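Local coordinates for sugar ABC transporter, sugar-binding protein (Streptococcus pneumoniae, PDB 2HEU) that probably binds a sugar outside the cell and delivers it to an ABC transporter, as the solute-binding protein of a raffinose-type uptake system, at residues Arg104-Tyr109 and Ala333-Lys338; Glu94-Lys99 and Tyr120-Thr125. One frame throughout, in Å; residues are numbered along the deposited sequence. Where two conformers were deposited one is given.

Contact 1: residues Arg104-Tyr109 and Ala333-Lys338. With NA (sodium ion), chain E.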
loop_
_atom_site.group_PDB
_atom_site.type_symbol
_atom_site.label_atom_id
_atom_site.label_comp_id
_atom_site.label_asym_id
_atom_site.label_seq_id
_atom_site.Cartn_x
_atom_site.Cartn_y
_atom_site.Cartn_z
ATOM N N ARG A 104 -12.065 14.270 -10.020
ATOM C CA ARG A 104 -12.049 14.350 -8.566
ATOM C C ARG A 104 -10.900 13.576 -7.932
ATOM O O ARG A 104 -10.678 13.764 -6.732
ATOM C CB ARG A 104 -13.387 13.948 -7.954
ATOM C CG ARG A 104 -14.543 14.789 -8.482
ATOM C CD ARG A 104 -15.858 14.182 -8.141
ATOM N NE ARG A 104 -16.960 15.034 -8.610
ATOM C CZ ARG A 104 -18.223 14.689 -8.560
ATOM N NH1 ARG A 104 -18.527 13.512 -8.056
ATOM N NH2 ARG A 104 -19.157 15.562 -9.008
ATOM N N VAL A 105 -10.223 12.746 -8.727
ATOM C CA VAL A 105 -9.016 12.050 -8.199
ATOM C C VAL A 105 -7.840 13.006 -8.358
ATOM O O VAL A 105 -7.670 13.616 -9.408
ATOM C CB VAL A 105 -8.796 10.786 -8.974
ATOM C CG1 VAL A 105 -7.501 10.049 -8.444
ATOM C CG2 VAL A 105 -10.014 9.836 -8.842
ATOM N N LYS A 106 -7.016 13.098 -7.340
ATOM C CA LYS A 106 -5.796 13.947 -7.409
ATOM C C LYS A 106 -4.994 13.802 -8.651
ATOM O O LYS A 106 -4.804 12.696 -9.190
ATOM C CB LYS A 106 -4.946 13.663 -6.173
ATOM C CG LYS A 106 -5.650 14.246 -4.960
ATOM C CD LYS A 106 -4.986 13.963 -3.638
ATOM C CE LYS A 106 -5.937 14.351 -2.490
ATOM N NZ LYS A 106 -5.530 13.883 -1.156
ATOM N N ASN A 107 -4.469 14.944 -9.090
ATOM C CA ASN A 107 -3.724 15.065 -10.352
ATOM C C ASN A 107 -2.750 13.892 -10.506
ATOM O O ASN A 107 -1.900 13.660 -9.652
ATOM C CB ASN A 107 -2.920 16.331 -10.304
ATOM C CG ASN A 107 -3.695 17.552 -10.570
ATOM O OD1 ASN A 107 -4.883 17.470 -10.877
ATOM N ND2 ASN A 107 -3.036 18.686 -10.537
ATOM N N GLY A 108 -2.829 13.227 -11.658
ATOM C CA GLY A 108 -1.783 12.253 -12.020
ATOM C C GLY A 108 -1.907 10.898 -11.350
ATOM O O GLY A 108 -1.228 9.962 -11.778
ATOM N N TYR A 109 -2.792 10.732 -10.362
ATOM C CA TYR A 109 -2.728 9.514 -9.615
ATOM C C TYR A 109 -3.406 8.324 -10.291
ATOM O O TYR A 109 -2.843 7.241 -10.341
ATOM C CB TYR A 109 -3.246 9.707 -8.189
ATOM C CG TYR A 109 -2.886 8.514 -7.318
ATOM C CD1 TYR A 109 -1.541 8.299 -7.007
ATOM C CD2 TYR A 109 -3.756 7.513 -6.921
ATOM C CE1 TYR A 109 -1.095 7.219 -6.352
ATOM C CE2 TYR A 109 -3.345 6.375 -6.175
ATOM C CZ TYR A 109 -1.996 6.264 -5.901
ATOM O OH TYR A 109 -1.588 5.098 -5.282
ATOM N N ALA A 333 -7.363 9.849 -2.280
ATOM C CA ALA A 333 -7.056 10.612 -3.415
ATOM C C ALA A 333 -8.202 11.517 -3.865
ATOM O O ALA A 333 -8.099 12.224 -4.883
ATOM C CB ALA A 333 -6.654 9.713 -4.611
ATOM N N ILE A 334 -9.314 11.494 -3.168
ATOM C CA ILE A 334 -10.506 12.253 -3.587
ATOM C C ILE A 334 -10.422 13.695 -3.095
ATOM O O ILE A 334 -10.241 13.965 -1.893
ATOM C CB ILE A 334 -11.739 11.555 -3.068
ATOM C CG1 ILE A 334 -11.888 10.146 -3.710
ATOM C CG2 ILE A 334 -13.019 12.422 -3.329
ATOM C CD1 ILE A 334 -11.919 10.066 -5.191
ATOM N N GLU A 335 -10.549 14.622 -4.012
ATOM C CA GLU A 335 -10.447 16.014 -3.744
ATOM C C GLU A 335 -11.552 16.400 -2.792
ATOM O O GLU A 335 -12.696 15.924 -2.849
ATOM C CB GLU A 335 -10.369 16.790 -5.071
ATOM C CG GLU A 335 -9.085 16.454 -5.929
ATOM C CD GLU A 335 -9.099 16.994 -7.329
ATOM O OE1 GLU A 335 -10.192 17.464 -7.766
ATOM O OE2 GLU A 335 -8.045 17.037 -8.011
ATOM N N GLY A 336 -11.239 17.340 -1.910
ATOM C CA GLY A 336 -12.234 17.931 -1.038
ATOM C C GLY A 336 -12.551 17.263 0.291
ATOM O O GLY A 336 -13.367 17.764 1.048
ATOM N N VAL A 337 -11.915 16.102 0.568
ATOM C CA VAL A 337 -12.115 15.411 1.829
ATOM C C VAL A 337 -11.240 16.106 2.898
ATOM O O VAL A 337 -10.085 16.397 2.639
ATOM C CB VAL A 337 -11.722 13.935 1.649
ATOM C CG1 VAL A 337 -11.825 13.240 2.945
ATOM C CG2 VAL A 337 -12.667 13.336 0.593
ATOM N N LYS A 338 -11.728 16.334 4.091
ATOM C CA LYS A 338 -10.858 16.825 5.118
ATOM C C LYS A 338 -10.160 15.682 5.824
ATOM O O LYS A 338 -10.769 14.932 6.586
ATOM C CB LYS A 338 -11.659 17.634 6.119
ATOM C CG LYS A 338 -10.853 18.520 7.034
ATOM C CD LYS A 338 -11.708 18.900 8.282
ATOM C CE LYS A 338 -10.968 19.710 9.304
ATOM N NZ LYS A 338 -9.926 18.958 10.000
HETATM NA NA NA E . -9.089 17.660 -10.042
HETATM O O HOH W 1 -7.342 16.117 -10.654
HETATM O O HOH W 2 -5.341 17.432 -7.859
HETATM O O HOH W 3 -11.100 18.780 -10.438
HETATM O O HOH W 4 -8.808 18.061 -12.352
#

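Contact 2: residues Glu94-Lys99 and Tyr120-Thr125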
loop_
_atom_site.group_PDB
_atom_site.type_symbol
_atom_site.label_atom_id
_atom_site.label_comp_id
_atom_site.label_asym_id
_atom_site.label_seq_id
_atom_site.Cartn_x
_atom_site.Cartn_y
_atom_site.Cartn_z
ATOM N N GLU A 94 -14.884 -1.077 -18.217
ATOM C CA GLU A 94 -15.201 0.154 -18.904
ATOM C C GLU A 94 -14.027 1.132 -18.815
ATOM O O GLU A 94 -13.419 1.298 -17.773
ATOM C CB GLU A 94 -16.434 0.770 -18.286
ATOM C CG GLU A 94 -16.919 2.005 -19.046
ATOM C CD GLU A 94 -18.177 2.603 -18.543
ATOM O OE1 GLU A 94 -18.793 2.129 -17.608
ATOM O OE2 GLU A 94 -18.606 3.639 -19.166
ATOM N N ASP A 95 -13.709 1.805 -19.906
ATOM C CA ASP A 95 -12.771 2.856 -19.974
ATOM C C ASP A 95 -13.387 4.073 -19.296
ATOM O O ASP A 95 -14.398 4.663 -19.674
ATOM C CB ASP A 95 -12.392 3.151 -21.471
ATOM C CG ASP A 95 -11.455 4.329 -21.645
ATOM O OD1 ASP A 95 -10.939 4.875 -20.654
ATOM O OD2 ASP A 95 -11.203 4.663 -22.833
ATOM N N LEU A 96 -12.760 4.451 -18.185
ATOM C CA LEU A 96 -13.165 5.589 -17.361
ATOM C C LEU A 96 -12.483 6.912 -17.671
ATOM O O LEU A 96 -12.720 7.925 -16.985
ATOM C CB LEU A 96 -13.039 5.291 -15.882
ATOM C CG LEU A 96 -13.627 3.917 -15.428
ATOM C CD1 LEU A 96 -13.417 3.779 -13.909
ATOM C CD2 LEU A 96 -15.103 3.771 -15.713
ATOM N N SER A 97 -11.569 6.922 -18.647
ATOM C CA SER A 97 -10.679 8.084 -18.863
ATOM C C SER A 97 -11.353 9.397 -19.017
ATOM O O SER A 97 -10.796 10.400 -18.499
ATOM C CB SER A 97 -9.842 7.846 -20.153
ATOM O OG SER A 97 -9.132 6.625 -20.089
ATOM N N ASN A 98 -12.554 9.409 -19.611
ATOM C CA ASN A 98 -13.256 10.625 -19.977
ATOM C C ASN A 98 -14.416 10.923 -19.027
ATOM O O ASN A 98 -15.130 11.868 -19.290
ATOM C CB ASN A 98 -13.690 10.510 -21.444
ATOM C CG ASN A 98 -12.550 10.130 -22.330
ATOM O OD1 ASN A 98 -11.525 10.812 -22.365
ATOM N ND2 ASN A 98 -12.651 8.984 -22.950
ATOM N N LYS A 99 -14.550 10.253 -17.903
ATOM C CA LYS A 99 -15.629 10.469 -16.939
ATOM C C LYS A 99 -15.343 11.727 -16.239
ATOM O O LYS A 99 -14.237 11.938 -15.718
ATOM C CB LYS A 99 -15.698 9.329 -15.964
ATOM C CG LYS A 99 -15.977 7.968 -16.498
ATOM C CD LYS A 99 -17.312 7.789 -17.148
ATOM C CE LYS A 99 -17.501 6.322 -17.505
ATOM N NZ LYS A 99 -18.818 6.225 -18.230
ATOM N N TYR A 120 -8.894 2.658 -16.055
ATOM C CA TYR A 120 -9.907 1.707 -15.819
ATOM C C TYR A 120 -10.305 1.541 -14.385
ATOM O O TYR A 120 -11.103 0.624 -14.086
ATOM C CB TYR A 120 -9.455 0.319 -16.387
ATOM C CG TYR A 120 -9.252 0.286 -17.888
ATOM C CD1 TYR A 120 -10.345 0.078 -18.753
ATOM C CD2 TYR A 120 -8.029 0.528 -18.455
ATOM C CE1 TYR A 120 -10.224 0.030 -20.131
ATOM C CE2 TYR A 120 -7.900 0.504 -19.816
ATOM C CZ TYR A 120 -8.991 0.311 -20.659
ATOM O OH TYR A 120 -8.841 0.237 -22.022
ATOM N N ASN A 121 -9.764 2.345 -13.477
ATOM C CA ASN A 121 -9.999 2.122 -12.064
ATOM C C ASN A 121 -9.965 3.455 -11.374
ATOM O O ASN A 121 -9.082 4.300 -11.709
ATOM C CB ASN A 121 -8.949 1.155 -11.511
ATOM C CG ASN A 121 -9.054 0.835 -10.075
ATOM O OD1 ASN A 121 -8.601 1.574 -9.227
ATOM N ND2 ASN A 121 -9.672 -0.342 -9.784
ATOM N N VAL A 122 -10.840 3.694 -10.432
ATOM C CA VAL A 122 -10.834 4.883 -9.558
ATOM C C VAL A 122 -10.197 4.513 -8.224
ATOM O O VAL A 122 -10.812 3.739 -7.444
ATOM C CB VAL A 122 -12.272 5.417 -9.276
ATOM C CG1 VAL A 122 -12.216 6.625 -8.452
ATOM C CG2 VAL A 122 -12.983 5.668 -10.645
ATOM N N PRO A 123 -8.969 4.963 -7.973
ATOM C CA PRO A 123 -8.391 4.679 -6.639
ATOM C C PRO A 123 -8.911 5.757 -5.691
ATOM O O PRO A 123 -8.541 6.920 -5.821
ATOM C CB PRO A 123 -6.848 4.672 -6.884
ATOM C CG PRO A 123 -6.683 4.963 -8.414
ATOM C CD PRO A 123 -7.959 5.589 -8.851
ATOM N N PHE A 124 -9.827 5.390 -4.816
ATOM C CA PHE A 124 -10.342 6.300 -3.778
ATOM C C PHE A 124 -9.355 6.430 -2.666
ATOM O O PHE A 124 -9.205 7.534 -2.123
ATOM C CB PHE A 124 -11.675 5.759 -3.208
ATOM C CG PHE A 124 -12.767 5.658 -4.208
ATOM C CD1 PHE A 124 -13.556 6.729 -4.469
ATOM C CD2 PHE A 124 -13.013 4.484 -4.946
ATOM C CE1 PHE A 124 -14.593 6.664 -5.381
ATOM C CE2 PHE A 124 -14.011 4.413 -5.858
ATOM C CZ PHE A 124 -14.801 5.499 -6.077
ATOM N N THR A 125 -8.782 5.323 -2.157
ATOM C CA THR A 125 -7.818 5.365 -1.106
ATOM C C THR A 125 -6.624 4.540 -1.496
ATOM O O THR A 125 -6.655 3.742 -2.449
ATOM C CB THR A 125 -8.341 4.825 0.197
ATOM O OG1 THR A 125 -8.585 3.420 0.073
ATOM C CG2 THR A 125 -9.614 5.576 0.693
HETATM O O HOH W 5 -13.644 0.303 -15.190
#

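Contact 1: residues Arg104-Tyr109 and Ala333-Lys338
The carbonyl of Ala-333 accepts a hydrogen bond from the backbone of Lys-106, with Lys-106 N 2.8 Å from Ala-333 O. The same oxygen, Ala-333 O, lies 3.2 Å from Lys-106 CG. With its CG beside the backbone N (chi1 -71°) and the rest extended, the lysine chain runs along the Ala-333 peptide to a hydrogen bond from NZ to Thr-332 O. Ala-333 CB faces Val-105 CG1 at 3.9 Å and also nears the Tyr-109 ring. Ile-334 is the bridge partner of Val-105. Ile-334 CD1 turns back to Val-105 CG2, 4.1 Å away, while helix 318-328 packs on its side chain through Met-321. Glu-335 closes the bridge: Glu-335 N donates to Arg-104 O at 2.9 Å. Its extended side chain passes over that carbonyl and brings both carboxylate oxygens to the sodium ion, Glu-335 OE1 at 2.5 Å and Glu-335 OE2 at 2.4 Å. Lys-103 O and three waters complete the shell. One of these waters also donates to Val-105 O and Asn-107 OD1. A second-shell water joins Asn-107 N to Glu-335 OE2, so the carboxylate is tied to the facing loop as well as to the metal. Glu-335 and Gly-336 are the central pair of a type II turn from Ile-334 to Val-337. This is an isolated beta bridge between two loops, closed at one end by a six-coordinate sodium site with a bidentate glutamate.

Contact 2: residues Glu94-Lys99 and Tyr120-Thr125
Leu-96 CD1 meets Val-122 CG2 at 3.8 Å, the one apolar side-chain pair across this contact. The two side chains cross at about a right angle. The same methyl, Leu-96 CD1, rests on the backbone between Tyr-120 and Asn-121, 3.9 Å from Tyr-120 C. Leu-96 CG stands beside its own backbone N (chi1 -47°), and the chain then extends so that CD1 reaches the strand. The Tyr-120 ring lies along the backbone of Glu-94 and Asp-95. Tyr-120 CD1 is 3.4 Å from Glu-94 O, and Tyr-120 CE1 is 3.8 Å from Asp-95 CA. The direct contacts between the segments are thus packing contacts. A water adds a polar link, its oxygen lying 2.8 Å from both Glu-94 O and Tyr-120 O. Tyr-120 O also accepts from Ser-297 OG.

The next shell sets the shape of the first loop. Asp-95 OD1 takes two bonds from Ser-97. Ser-97 OG meets Asp-95 OD1 on its syn side at 2.6 Å, and the backbone N approaches from above the carboxylate plane. Ser-97 OG is also bonded to Val-119 N, which ties this small loop to the residue before Tyr-120. Lys-99 NZ forms a salt bridge with Glu-94 OE2 at 2.8 Å, spanning the loop from end to end. Further out, Ile-298 of strand 295-298 packs on Leu-96, and Val-312 of helix 305-315 on Val-122. The loop motif is an Asx turn at Asp-95 running into a type I turn from Leu-96 to Lys-99, set beside the edge strand 122-123 of the five-stranded mixed sheet.

Both contacts rest on strand 122-123 and its flanks, and their centres are about 12 Å apart. They touch directly: Ala-333 N probably donates to Phe-124 O, and Val-105 CG2 packs on Val-122 CG1 at 3.9 Å. Val-122 therefore turns CG1 to Val-105 of contact 1 and CG2 to Leu-96 within contact 2. Contact 2 is buried, and its segments meet through side chains packed on side chain and backbone, and a water. Contact 1 is only partly buried; its segments are joined by backbone hydrogen bonds, with sodium and waters at one end. Contact 2 joins segments close in sequence, whereas contact 1 brings in a distant one, Ala-333-Lys-338, beyond helix 318-328.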